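Local structure of extracellular ligand-binding receptor (Desulfitobacterium hafniense, 4Q6B) at residues S49-D54 with Q67-N72; P89-Y94 with H114-V119; N160-Y165 with G200-K205; A273-R276 with Q280-T283; A292-A297 with G319-V324. The protein probably serves as the substrate-binding component of an amino-acid ABC transporter, holding leucine between the two lobes of a leucine-binding-protein-type fold. All blocks are in the same frame, centred on the assembly; numbering follows the deposited sequence. Where two conformers were deposited one is given.

The five contacts illustrate how one principle, a side chain filling the space between a helix and the strand or loop beside it, changes with place. Rings serve in all five. In the buried contacts 3 and 5 the partners are wholly carbon: ring on ring in the seven-stranded lobe, aliphatic branches on an indole in the other. In contacts 1, 2 and 4, less deeply buried, backbone atoms, a hydroxyl or a guanidinium join in. Contacts 1 and 2 adjoin: F69 and A70 of the former touch Y94 and I93 of the latter, so helices 59-70 and 84-97 pack directly on each other. Contact 4 leads directly into helix 284-301, which contact 5 covers further along.

Contact 1: S49-D54 with Q67-N72; sequences SLVKAD and QAFADN. With EDO (1,2-ethanediol), chain F.
F69 reaches from the last turn of helix 59-70 to the strand residues V51 and A53, and apolar contact accounts for nearly all that passes between the two segments. V51 brings its CG1 methyl to the ring edge, in the plane, with CG1 3.8 Å from F69 CE1. A53 comes in obliquely, its CB 3.9 Å from F69 CZ. The V51 carbonyl oxygen also lies close, 3.4 Å from F69 CZ, so the ring end rests on backbone as well as on methyl groups. The F69 side chain leaves its helix with CG anti to the carbonyl carbon (chi1 -77°), which swings the ring tip toward the strand.

Polar contact is confined to the margin, where a molecule of 1,2-ethanediol, probably from the crystallisation liquor, sits beside N72. N72 ND2 donates to EDO O2 at 3.2 Å with a bent angle of 143°, while EDO O1 makes a weak bond to N72 OD1 at 3.3 Å. The same OD1 receives G74 N, and V51 CG2 touches the glycol carbon C2.

Because F69 also packs on I75 and V78, it ties the helix to strand 75-79 as well, the packing expected of a beta-alpha-beta crossover in a parallel sheet.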
# COMPACT_ATOMS: atom_id res chain seq x y z
N SER A 49 19.20 0.06 -14.63
CA SER A 49 19.01 1.49 -14.35
C SER A 49 17.55 1.86 -14.27
O SER A 49 16.67 1.23 -14.88
CB SER A 49 19.69 2.36 -15.41
OG SER A 49 21.09 2.12 -15.35
N LEU A 50 17.25 2.91 -13.53
CA LEU A 50 15.86 3.31 -13.45
C LEU A 50 15.62 4.52 -14.31
O LEU A 50 16.52 5.36 -14.51
CB LEU A 50 15.46 3.65 -12.00
CG LEU A 50 15.71 2.59 -10.96
CD1 LEU A 50 15.25 3.10 -9.56
CD2 LEU A 50 14.92 1.34 -11.34
N VAL A 51 14.43 4.61 -14.87
CA VAL A 51 13.97 5.84 -15.55
C VAL A 51 12.85 6.41 -14.71
O VAL A 51 11.74 5.90 -14.74
CB VAL A 51 13.47 5.58 -16.99
CG1 VAL A 51 12.98 6.89 -17.69
CG2 VAL A 51 14.58 4.93 -17.85
N LYS A 52 13.13 7.46 -13.95
CA LYS A 52 12.15 7.96 -12.98
C LYS A 52 11.33 9.10 -13.58
O LYS A 52 11.86 10.08 -14.14
CB LYS A 52 12.82 8.40 -11.67
CG LYS A 52 13.50 7.23 -10.90
CD LYS A 52 14.06 7.64 -9.52
CE LYS A 52 15.36 8.35 -9.63
NZ LYS A 52 15.95 8.39 -8.25
N ALA A 53 10.00 9.02 -13.43
CA ALA A 53 9.15 10.11 -13.88
C ALA A 53 8.26 10.50 -12.71
O ALA A 53 7.76 9.64 -12.01
CB ALA A 53 8.28 9.65 -15.07
N ASP A 54 8.07 11.80 -12.48
CA ASP A 54 7.27 12.32 -11.37
C ASP A 54 5.85 12.60 -11.84
O ASP A 54 5.65 13.55 -12.60
CB ASP A 54 7.91 13.64 -10.91
CG ASP A 54 7.39 14.12 -9.58
OD1 ASP A 54 6.22 13.86 -9.24
OD2 ASP A 54 8.14 14.84 -8.87
N GLN A 67 1.84 6.45 -21.14
CA GLN A 67 1.98 6.34 -22.58
C GLN A 67 3.44 6.49 -22.98
O GLN A 67 3.92 5.79 -23.84
CB GLN A 67 1.11 7.38 -23.31
CG GLN A 67 1.30 7.45 -24.83
CD GLN A 67 1.25 6.09 -25.53
OE1 GLN A 67 0.74 5.10 -24.98
NE2 GLN A 67 1.80 6.03 -26.75
N ALA A 68 4.15 7.42 -22.34
CA ALA A 68 5.57 7.58 -22.68
C ALA A 68 6.38 6.33 -22.35
O ALA A 68 7.29 5.96 -23.14
CB ALA A 68 6.15 8.78 -22.00
N PHE A 69 6.13 5.74 -21.20
CA PHE A 69 6.81 4.45 -20.90
C PHE A 69 6.40 3.37 -21.88
O PHE A 69 7.23 2.62 -22.41
CB PHE A 69 6.51 3.98 -19.47
CG PHE A 69 7.28 4.70 -18.41
CD1 PHE A 69 8.55 5.19 -18.67
CD2 PHE A 69 6.72 4.91 -17.16
CE1 PHE A 69 9.31 5.81 -17.64
CE2 PHE A 69 7.46 5.54 -16.12
CZ PHE A 69 8.76 6.02 -16.38
N ALA A 70 5.09 3.23 -22.10
CA ALA A 70 4.58 2.19 -23.01
C ALA A 70 5.10 2.29 -24.44
O ALA A 70 5.25 1.27 -25.12
CB ALA A 70 3.03 2.18 -23.01
N ASP A 71 5.41 3.50 -24.89
CA ASP A 71 5.88 3.69 -26.27
C ASP A 71 7.41 3.61 -26.39
O ASP A 71 7.96 3.78 -27.50
CB ASP A 71 5.38 5.04 -26.78
CG ASP A 71 5.45 5.15 -28.28
OD1 ASP A 71 6.01 6.15 -28.75
OD2 ASP A 71 4.97 4.23 -28.98
N ASN A 72 8.08 3.31 -25.29
CA ASN A 72 9.54 3.24 -25.26
C ASN A 72 9.98 1.76 -25.20
O ASN A 72 9.83 1.11 -24.18
CB ASN A 72 10.03 4.06 -24.05
CG ASN A 72 11.53 4.09 -23.90
OD1 ASN A 72 12.26 3.36 -24.59
ND2 ASN A 72 12.02 4.92 -22.97
C1 EDO F . 15.17 3.86 -22.04
O1 EDO F . 15.38 3.80 -23.46
C2 EDO F . 15.68 5.19 -21.51
O2 EDO F . 14.67 6.19 -21.67

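Contact 2: P89-Y94 with H114-V119; sequences PAASIY and HGYIHV
A91 pushes its methyl group against the ring of Y116 and the branches of V119, and the conformations of these two larger residues make the seat. Y116 has CG anti to its carbonyl carbon (chi1 -60°), which lays the ring beside the helix: A91 CB is only 3.3 Å from Y116 CE2, a tight fit, and the backbone oxygen A91 O stands 4.1 Å above the ring plane of Y116, over its centre. On the opposite face lies H114 CB of the same loop, so the ring is held flat between helix and loop. V119 turns CG1 anti to the backbone N (chi1 173°) and presents both methyls to A91 CB, with CG2 the nearer at 3.7 Å.

The phenol end of Y116 reaches the next residue, S92. Its OH is 3.7 Å from S92 CB, but its hydrogen bond goes one turn back along the helix, to the carbonyl oxygen of I88, which fixes the ring's direction.

The loop is secured further by D95, whose OD1 accepts from the backbone N of both I117 and H118. A91 and V119 both touch M101 of strand 101-103, while Y94 and I93 pack on helix 59-70, leaving helix 84-97 with loop 114-119 on one flank and that helix on another.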
# COMPACT_ATOMS: atom_id res chain seq x y z
N PRO A 89 -6.62 3.80 -14.13
CA PRO A 89 -6.67 4.08 -15.58
C PRO A 89 -5.31 3.91 -16.28
O PRO A 89 -5.29 3.47 -17.46
CB PRO A 89 -7.14 5.53 -15.66
CG PRO A 89 -6.91 6.10 -14.32
CD PRO A 89 -6.98 4.98 -13.30
N ALA A 90 -4.20 4.24 -15.61
CA ALA A 90 -2.89 4.08 -16.26
C ALA A 90 -2.64 2.60 -16.60
O ALA A 90 -2.07 2.30 -17.64
CB ALA A 90 -1.74 4.59 -15.37
N ALA A 91 -3.08 1.69 -15.73
CA ALA A 91 -2.98 0.25 -15.99
C ALA A 91 -3.61 -0.16 -17.31
O ALA A 91 -3.18 -1.19 -17.91
CB ALA A 91 -3.66 -0.53 -14.86
N SER A 92 -4.61 0.58 -17.81
CA SER A 92 -5.22 0.20 -19.09
C SER A 92 -4.20 0.39 -20.22
O SER A 92 -4.14 -0.41 -21.15
CB SER A 92 -6.49 1.03 -19.37
OG SER A 92 -7.04 0.66 -20.66
N ILE A 93 -3.45 1.49 -20.15
CA ILE A 93 -2.41 1.78 -21.12
C ILE A 93 -1.30 0.73 -21.03
O ILE A 93 -0.83 0.22 -22.04
CB ILE A 93 -1.83 3.20 -20.89
CG1 ILE A 93 -2.91 4.27 -21.17
CG2 ILE A 93 -0.56 3.44 -21.78
CD1 ILE A 93 -2.44 5.69 -20.81
N TYR A 94 -0.83 0.42 -19.82
CA TYR A 94 0.22 -0.58 -19.69
C TYR A 94 -0.28 -1.94 -20.15
O TYR A 94 0.43 -2.63 -20.89
CB TYR A 94 0.64 -0.64 -18.23
CG TYR A 94 1.29 0.64 -17.72
CD1 TYR A 94 2.46 1.16 -18.31
CD2 TYR A 94 0.76 1.30 -16.62
CE1 TYR A 94 3.05 2.33 -17.84
CE2 TYR A 94 1.38 2.42 -16.09
CZ TYR A 94 2.52 2.94 -16.71
OH TYR A 94 3.08 4.08 -16.20
N HIS A 114 -10.44 -5.50 -13.61
CA HIS A 114 -10.69 -5.05 -14.99
C HIS A 114 -10.21 -6.06 -16.04
O HIS A 114 -10.12 -5.73 -17.22
CB HIS A 114 -9.95 -3.73 -15.24
CG HIS A 114 -10.58 -2.55 -14.57
ND1 HIS A 114 -11.62 -1.86 -15.12
CD2 HIS A 114 -10.32 -1.96 -13.38
CE1 HIS A 114 -12.00 -0.89 -14.31
NE2 HIS A 114 -11.22 -0.93 -13.24
N GLY A 115 -9.85 -7.28 -15.58
CA GLY A 115 -9.36 -8.30 -16.51
C GLY A 115 -7.96 -8.04 -17.05
O GLY A 115 -7.55 -8.70 -18.02
N TYR A 116 -7.20 -7.14 -16.42
CA TYR A 116 -5.85 -6.91 -16.94
C TYR A 116 -4.98 -8.13 -16.66
O TYR A 116 -5.16 -8.83 -15.64
CB TYR A 116 -5.21 -5.77 -16.17
CG TYR A 116 -5.87 -4.42 -16.21
CD1 TYR A 116 -6.50 -3.97 -17.34
CD2 TYR A 116 -5.83 -3.59 -15.08
CE1 TYR A 116 -7.10 -2.65 -17.38
CE2 TYR A 116 -6.42 -2.34 -15.09
CZ TYR A 116 -7.03 -1.86 -16.23
OH TYR A 116 -7.57 -0.56 -16.18
N ILE A 117 -3.97 -8.33 -17.51
CA ILE A 117 -3.05 -9.46 -17.40
C ILE A 117 -1.64 -9.00 -17.00
O ILE A 117 -0.84 -9.83 -16.55
CB ILE A 117 -2.89 -10.13 -18.77
CG1 ILE A 117 -4.17 -10.81 -19.21
CG2 ILE A 117 -1.81 -11.17 -18.73
CD1 ILE A 117 -4.03 -11.28 -20.67
N HIS A 118 -1.29 -7.73 -17.23
CA HIS A 118 0.09 -7.27 -17.04
C HIS A 118 0.25 -6.40 -15.80
O HIS A 118 1.23 -5.67 -15.62
CB HIS A 118 0.53 -6.50 -18.28
CG HIS A 118 0.53 -7.34 -19.52
ND1 HIS A 118 1.54 -8.23 -19.80
CD2 HIS A 118 -0.38 -7.47 -20.52
CE1 HIS A 118 1.26 -8.87 -20.92
NE2 HIS A 118 0.11 -8.42 -21.39
N VAL A 119 -0.77 -6.43 -14.97
CA VAL A 119 -0.89 -5.40 -13.92
C VAL A 119 -0.87 -6.08 -12.55
O VAL A 119 -1.61 -7.02 -12.29
CB VAL A 119 -2.22 -4.64 -14.11
CG1 VAL A 119 -2.50 -3.68 -12.97
CG2 VAL A 119 -2.23 -3.88 -15.45

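Contact 3: N160-Y165 with G200-K205; sequences NAFEDY and GIFIAK
F162 and F202 both carry CG anti to the backbone N (chi1 -177° and -179°), and this shared choice sends one ring out from helix 153-168 and the other out from strand 200-204 toward it until they overlap. The result is an offset stack: the ring planes of F162 and F202 are 18° apart and their centroids 4.2 Å. The overlap is displaced toward the roots of both side chains. F202 CG lies 3.8 Å above the plane of the F162 ring, over its centre, whereas F162 CG faces the F202 ring nearer its rim. F202 CD2 is 3.7 Å from F162 CG, and F162 CB reaches F202 CE2 at 3.7 Å, so each ring covers the start of the other side chain as well. A CH-pi contact joins in, with F202 CB 4.2 Å from the centroid of the F162 ring.

Around the pair, F162 touches M145 and I147 of strand 144-149 and L137 of helix 126-139, while F202 meets L133 and I228. Next along the helix, E163 forms a salt bridge with R176 of strand 172-177, a residue of the calcium site. Replacing F162 with an alanine here would probably open a gap between helix and sheet and leave the F202 ring without its stacking partner, freer to turn.

Since neither ring has a polar atom and no hydrogen bond crosses between the segments, the helix is joined to strand 200-204 by dispersion and hydrophobic burial alone, with the near-parallel planes bringing many ring carbons within touching distance.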
# COMPACT_ATOMS: atom_id res chain seq x y z
N ASN A 160 -17.40 -0.83 3.14
CA ASN A 160 -18.21 -2.03 2.92
C ASN A 160 -17.42 -3.32 3.17
O ASN A 160 -17.98 -4.26 3.74
CB ASN A 160 -18.81 -2.05 1.52
CG ASN A 160 -19.85 -0.98 1.32
OD1 ASN A 160 -20.42 -0.46 2.28
ND2 ASN A 160 -20.10 -0.64 0.07
N ALA A 161 -16.17 -3.36 2.71
CA ALA A 161 -15.27 -4.49 3.07
C ALA A 161 -15.13 -4.69 4.58
O ALA A 161 -15.28 -5.81 5.11
CB ALA A 161 -13.88 -4.32 2.43
N PHE A 162 -14.84 -3.61 5.30
CA PHE A 162 -14.71 -3.74 6.74
C PHE A 162 -16.02 -4.18 7.41
O PHE A 162 -16.03 -5.07 8.28
CB PHE A 162 -14.15 -2.48 7.41
CG PHE A 162 -13.96 -2.65 8.89
CD1 PHE A 162 -12.86 -3.34 9.39
CD2 PHE A 162 -14.92 -2.20 9.79
CE1 PHE A 162 -12.71 -3.53 10.76
CE2 PHE A 162 -14.80 -2.40 11.18
CZ PHE A 162 -13.68 -3.07 11.66
N GLU A 163 -17.13 -3.57 7.01
CA GLU A 163 -18.43 -3.95 7.59
C GLU A 163 -18.73 -5.45 7.37
O GLU A 163 -19.18 -6.15 8.27
CB GLU A 163 -19.55 -3.06 6.99
CG GLU A 163 -20.95 -3.52 7.40
CD GLU A 163 -21.95 -2.38 7.57
OE1 GLU A 163 -21.73 -1.28 7.00
OE2 GLU A 163 -22.96 -2.58 8.28
N ASP A 164 -18.45 -5.95 6.17
CA ASP A 164 -18.73 -7.35 5.84
C ASP A 164 -17.83 -8.29 6.64
O ASP A 164 -18.30 -9.26 7.23
CB ASP A 164 -18.56 -7.60 4.35
CG ASP A 164 -19.62 -6.87 3.52
OD1 ASP A 164 -19.45 -6.77 2.29
OD2 ASP A 164 -20.61 -6.37 4.11
N TYR A 165 -16.54 -7.99 6.72
CA TYR A 165 -15.69 -8.87 7.53
C TYR A 165 -15.98 -8.74 9.03
O TYR A 165 -15.95 -9.75 9.77
CB TYR A 165 -14.22 -8.62 7.24
CG TYR A 165 -13.81 -9.16 5.92
CD1 TYR A 165 -13.87 -10.53 5.65
CD2 TYR A 165 -13.33 -8.32 4.92
CE1 TYR A 165 -13.47 -11.03 4.42
CE2 TYR A 165 -12.94 -8.80 3.70
CZ TYR A 165 -13.01 -10.15 3.44
OH TYR A 165 -12.62 -10.66 2.22
N GLY A 200 -15.46 1.22 19.50
CA GLY A 200 -14.35 1.52 18.61
C GLY A 200 -14.85 2.21 17.36
O GLY A 200 -16.02 2.07 16.99
N ILE A 201 -13.94 2.92 16.70
CA ILE A 201 -14.23 3.58 15.41
C ILE A 201 -13.23 3.14 14.35
O ILE A 201 -12.00 3.23 14.57
CB ILE A 201 -14.18 5.11 15.55
CG1 ILE A 201 -15.21 5.57 16.54
CG2 ILE A 201 -14.49 5.78 14.20
CD1 ILE A 201 -15.04 7.04 17.04
N PHE A 202 -13.76 2.70 13.21
CA PHE A 202 -12.94 2.45 12.04
C PHE A 202 -13.05 3.65 11.09
O PHE A 202 -14.13 4.04 10.67
CB PHE A 202 -13.40 1.21 11.32
CG PHE A 202 -12.58 0.88 10.12
CD1 PHE A 202 -11.25 0.59 10.24
CD2 PHE A 202 -13.14 0.97 8.86
CE1 PHE A 202 -10.47 0.33 9.12
CE2 PHE A 202 -12.37 0.70 7.72
CZ PHE A 202 -11.03 0.38 7.85
N ILE A 203 -11.90 4.23 10.78
CA ILE A 203 -11.83 5.38 9.91
C ILE A 203 -11.44 4.92 8.50
O ILE A 203 -10.31 4.54 8.26
CB ILE A 203 -10.78 6.36 10.43
CG1 ILE A 203 -11.09 6.74 11.89
CG2 ILE A 203 -10.68 7.59 9.55
CD1 ILE A 203 -9.94 7.38 12.63
N ALA A 204 -12.39 5.02 7.59
CA ALA A 204 -12.22 4.59 6.21
C ALA A 204 -12.06 5.84 5.37
O ALA A 204 -12.65 5.99 4.32
CB ALA A 204 -13.41 3.77 5.75
N LYS A 205 -11.32 6.77 5.93
CA LYS A 205 -10.94 7.99 5.27
C LYS A 205 -9.43 7.98 5.27
O LYS A 205 -8.81 7.54 6.22
CB LYS A 205 -11.42 9.19 6.08
CG LYS A 205 -12.83 9.64 5.81
CD LYS A 205 -12.96 11.15 5.99
CE LYS A 205 -13.76 11.77 4.85
NZ LYS A 205 -15.17 12.08 5.21

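Contact 4: A273-R276 with Q280-T283; sequences AFRR and QPPT
Helix 265-278 ends shortly before the chain turns back on itself as an extended segment, with R275 and Q280 approaching to 5.2 Å between CA atoms and F274 and P282 to 6.3 Å. P281 and P282 both have polyproline II backbone angles, and this straight run passes alongside the helix and delivers T283 to the N-cap of helix 284-301, where its OG1 caps A286 N.

F274 projects across the run with CG anti to the backbone N (chi1 -173°). P282 covers one face of its ring: P282 CB stands 3.7 Å from the F274 centroid and 15° off the ring normal, a CH-pi contact. At the ring edge, in the plane, lies the carbonyl oxygen of Q280, 3.3 Å from F274 CD1. Further out, R275 runs extended from CG to NE and lays a guanidinium face over P281, with NH2 3.6 Å from P281 CG.

The chemistry is therefore that of proline ring carbons set against flat pi systems, one aromatic and one cationic. Q280 O is buried with no hydrogen-bond partner in the model, and the weakly positive C-H edge of F274 is likely to offset part of that cost.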
# COMPACT_ATOMS: atom_id res chain seq x y z
N ALA A 273 21.22 -2.55 5.91
CA ALA A 273 21.78 -1.93 4.70
C ALA A 273 21.17 -0.54 4.49
O ALA A 273 21.90 0.41 4.17
CB ALA A 273 21.52 -2.81 3.47
N PHE A 274 19.87 -0.43 4.72
CA PHE A 274 19.20 0.84 4.44
C PHE A 274 19.70 1.88 5.46
O PHE A 274 20.11 3.00 5.09
CB PHE A 274 17.68 0.66 4.50
CG PHE A 274 16.95 1.87 4.07
CD1 PHE A 274 16.76 2.92 4.96
CD2 PHE A 274 16.48 1.98 2.78
CE1 PHE A 274 16.12 4.10 4.57
CE2 PHE A 274 15.83 3.14 2.37
CZ PHE A 274 15.64 4.20 3.30
N ARG A 275 19.69 1.50 6.74
CA ARG A 275 20.23 2.38 7.77
C ARG A 275 21.66 2.84 7.51
O ARG A 275 22.00 4.01 7.72
CB ARG A 275 20.18 1.68 9.12
CG ARG A 275 18.81 1.59 9.74
CD ARG A 275 18.95 1.07 11.17
NE ARG A 275 17.67 1.06 11.88
CZ ARG A 275 17.23 2.06 12.65
NH1 ARG A 275 17.96 3.16 12.80
NH2 ARG A 275 16.05 1.96 13.26
N ARG A 276 22.53 1.92 7.09
CA ARG A 276 23.92 2.27 6.82
C ARG A 276 24.09 3.23 5.65
O ARG A 276 24.92 4.15 5.70
CB ARG A 276 24.74 1.00 6.57
CG ARG A 276 26.14 1.29 6.07
CD ARG A 276 27.10 0.18 6.46
NE ARG A 276 27.25 -0.83 5.41
CZ ARG A 276 28.32 -0.92 4.61
NH1 ARG A 276 29.33 -0.06 4.75
NH2 ARG A 276 28.39 -1.87 3.68
N GLN A 280 18.84 6.59 8.35
CA GLN A 280 17.55 6.62 9.04
C GLN A 280 16.82 5.32 8.72
O GLN A 280 17.19 4.60 7.78
CB GLN A 280 16.75 7.85 8.60
CG GLN A 280 16.58 7.93 7.12
CD GLN A 280 16.09 9.29 6.62
OE1 GLN A 280 15.13 9.87 7.16
NE2 GLN A 280 16.73 9.80 5.57
N PRO A 281 15.78 4.99 9.51
CA PRO A 281 15.06 3.73 9.30
C PRO A 281 14.29 3.73 7.97
O PRO A 281 13.82 4.80 7.57
CB PRO A 281 14.04 3.73 10.43
CG PRO A 281 14.56 4.67 11.43
CD PRO A 281 15.19 5.75 10.62
N PRO A 282 14.16 2.58 7.33
CA PRO A 282 13.33 2.59 6.11
C PRO A 282 11.85 2.71 6.44
O PRO A 282 11.40 2.29 7.52
CB PRO A 282 13.61 1.23 5.47
CG PRO A 282 13.98 0.33 6.65
CD PRO A 282 14.74 1.24 7.61
N THR A 283 11.09 3.30 5.51
CA THR A 283 9.63 3.34 5.59
C THR A 283 9.02 2.10 4.90
O THR A 283 9.72 1.35 4.20
CB THR A 283 9.11 4.55 4.82
OG1 THR A 283 9.62 4.51 3.47
CG2 THR A 283 9.60 5.85 5.47

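Contact 5: A292-A297 with G319-V324; sequences AVILLA and GPWEGV
The short hairpin formed by strands 321-323 and 326-328 lies on the flank of helix 284-301, and W321 is the residue by which it meets the helix, at I294 and L295. W321 holds CG anti to its backbone N (chi1 -178°), which extends the indole from the strand across the helix surface, its six-membered ring leading. I294 meets that ring at its edge: the CG2 methyl lies in the ring plane, 3.4 Å from W321 CZ2, and the two side chains cross at about a right angle. L295 comes over a face instead. It was modelled in two conformers, and in the one described its CG makes a CH-pi contact 3.5 Å from the centroid of the six-membered ring of W321, while CD2 sits above the plane nearer the rim; the fine detail of this half is accordingly less certain.

G323 follows two residues on, and a side chain there would run into W321 CZ3, so the glycine lets the backbone pass tightly beside the indole. Next to it V324 N bonds to D291 OD1, a second tie to the helix. With an alanine at W321 the indole would be gone, which is likely to leave I294 and L295 without their cover and open a gap between hairpin and helix.

Away from the hairpin the helix packs V293 and L296 on strand 75-79 and A297 on I37 of helix 26-39, which I294 touches too. It is thus a layer between sheet and hairpin, in keeping with the alpha/beta lobe of a type I periplasmic binding protein, where helices flank a parallel sheet.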
# COMPACT_ATOMS: atom_id res chain seq x y z
N ALA A 292 9.94 -4.50 -4.97
CA ALA A 292 9.44 -4.50 -6.35
C ALA A 292 10.61 -4.62 -7.32
O ALA A 292 10.52 -5.29 -8.32
CB ALA A 292 8.68 -3.19 -6.65
N VAL A 293 11.69 -3.90 -7.05
CA VAL A 293 12.88 -3.95 -7.90
C VAL A 293 13.48 -5.35 -7.84
O VAL A 293 13.82 -5.92 -8.88
CB VAL A 293 13.95 -2.89 -7.48
CG1 VAL A 293 15.31 -3.16 -8.18
CG2 VAL A 293 13.48 -1.49 -7.78
N ILE A 294 13.56 -5.93 -6.65
CA ILE A 294 14.22 -7.23 -6.54
C ILE A 294 13.37 -8.29 -7.27
O ILE A 294 13.92 -9.18 -7.97
CB ILE A 294 14.47 -7.66 -5.08
CG1 ILE A 294 15.41 -6.68 -4.35
CG2 ILE A 294 15.11 -9.07 -5.05
CD1 ILE A 294 16.74 -6.49 -4.99
N LEU A 295 12.05 -8.21 -7.08
CA LEU A 295 11.09 -9.14 -7.70
C LEU A 295 11.21 -9.04 -9.23
O LEU A 295 11.38 -10.04 -9.92
CB LEU A 295 9.65 -8.78 -7.29
CG LEU A 295 8.94 -9.29 -6.03
CD1 LEU A 295 7.96 -8.28 -5.39
CD2 LEU A 295 8.22 -10.59 -6.35
N LEU A 296 11.15 -7.82 -9.74
CA LEU A 296 11.20 -7.64 -11.21
C LEU A 296 12.54 -8.11 -11.78
O LEU A 296 12.62 -8.71 -12.88
CB LEU A 296 10.96 -6.20 -11.63
CG LEU A 296 9.55 -5.71 -11.38
CD1 LEU A 296 9.50 -4.18 -11.56
CD2 LEU A 296 8.59 -6.37 -12.36
N ALA A 297 13.61 -7.87 -11.05
CA ALA A 297 14.92 -8.29 -11.57
C ALA A 297 15.01 -9.80 -11.63
O ALA A 297 15.55 -10.37 -12.60
CB ALA A 297 16.08 -7.67 -10.74
N GLY A 319 5.75 -17.95 -8.16
CA GLY A 319 5.05 -18.66 -7.10
C GLY A 319 5.38 -17.87 -5.84
O GLY A 319 5.67 -16.68 -5.94
N PRO A 320 5.39 -18.53 -4.68
CA PRO A 320 5.78 -17.82 -3.46
C PRO A 320 7.23 -17.35 -3.52
O PRO A 320 8.12 -18.09 -3.91
CB PRO A 320 5.60 -18.85 -2.36
CG PRO A 320 5.43 -20.11 -3.01
CD PRO A 320 5.03 -19.93 -4.43
N TRP A 321 7.43 -16.09 -3.18
CA TRP A 321 8.75 -15.48 -3.27
C TRP A 321 9.04 -14.61 -2.03
O TRP A 321 8.25 -13.72 -1.69
CB TRP A 321 8.75 -14.58 -4.49
CG TRP A 321 10.04 -13.90 -4.76
CD1 TRP A 321 11.08 -14.40 -5.48
CD2 TRP A 321 10.42 -12.58 -4.36
NE1 TRP A 321 12.09 -13.48 -5.54
CE2 TRP A 321 11.72 -12.35 -4.86
CE3 TRP A 321 9.80 -11.58 -3.60
CZ2 TRP A 321 12.40 -11.15 -4.64
CZ3 TRP A 321 10.49 -10.38 -3.38
CH2 TRP A 321 11.77 -10.18 -3.92
N GLU A 322 10.17 -14.88 -1.37
CA GLU A 322 10.47 -14.19 -0.11
C GLU A 322 11.16 -12.87 -0.32
O GLU A 322 12.21 -12.81 -1.00
CB GLU A 322 11.35 -15.10 0.74
CG GLU A 322 10.76 -16.47 0.91
CD GLU A 322 9.66 -16.52 1.96
OE1 GLU A 322 9.17 -17.64 2.25
OE2 GLU A 322 9.31 -15.46 2.53
N GLY A 323 10.61 -11.83 0.31
CA GLY A 323 11.12 -10.47 0.20
C GLY A 323 11.31 -9.88 1.59
O GLY A 323 11.08 -10.56 2.58
N VAL A 324 11.65 -8.59 1.65
CA VAL A 324 11.83 -7.96 2.95
C VAL A 324 10.51 -7.73 3.66
O VAL A 324 10.46 -7.62 4.88
CB VAL A 324 12.61 -6.62 2.82
CG1 VAL A 324 13.87 -6.84 1.99
CG2 VAL A 324 11.72 -5.51 2.23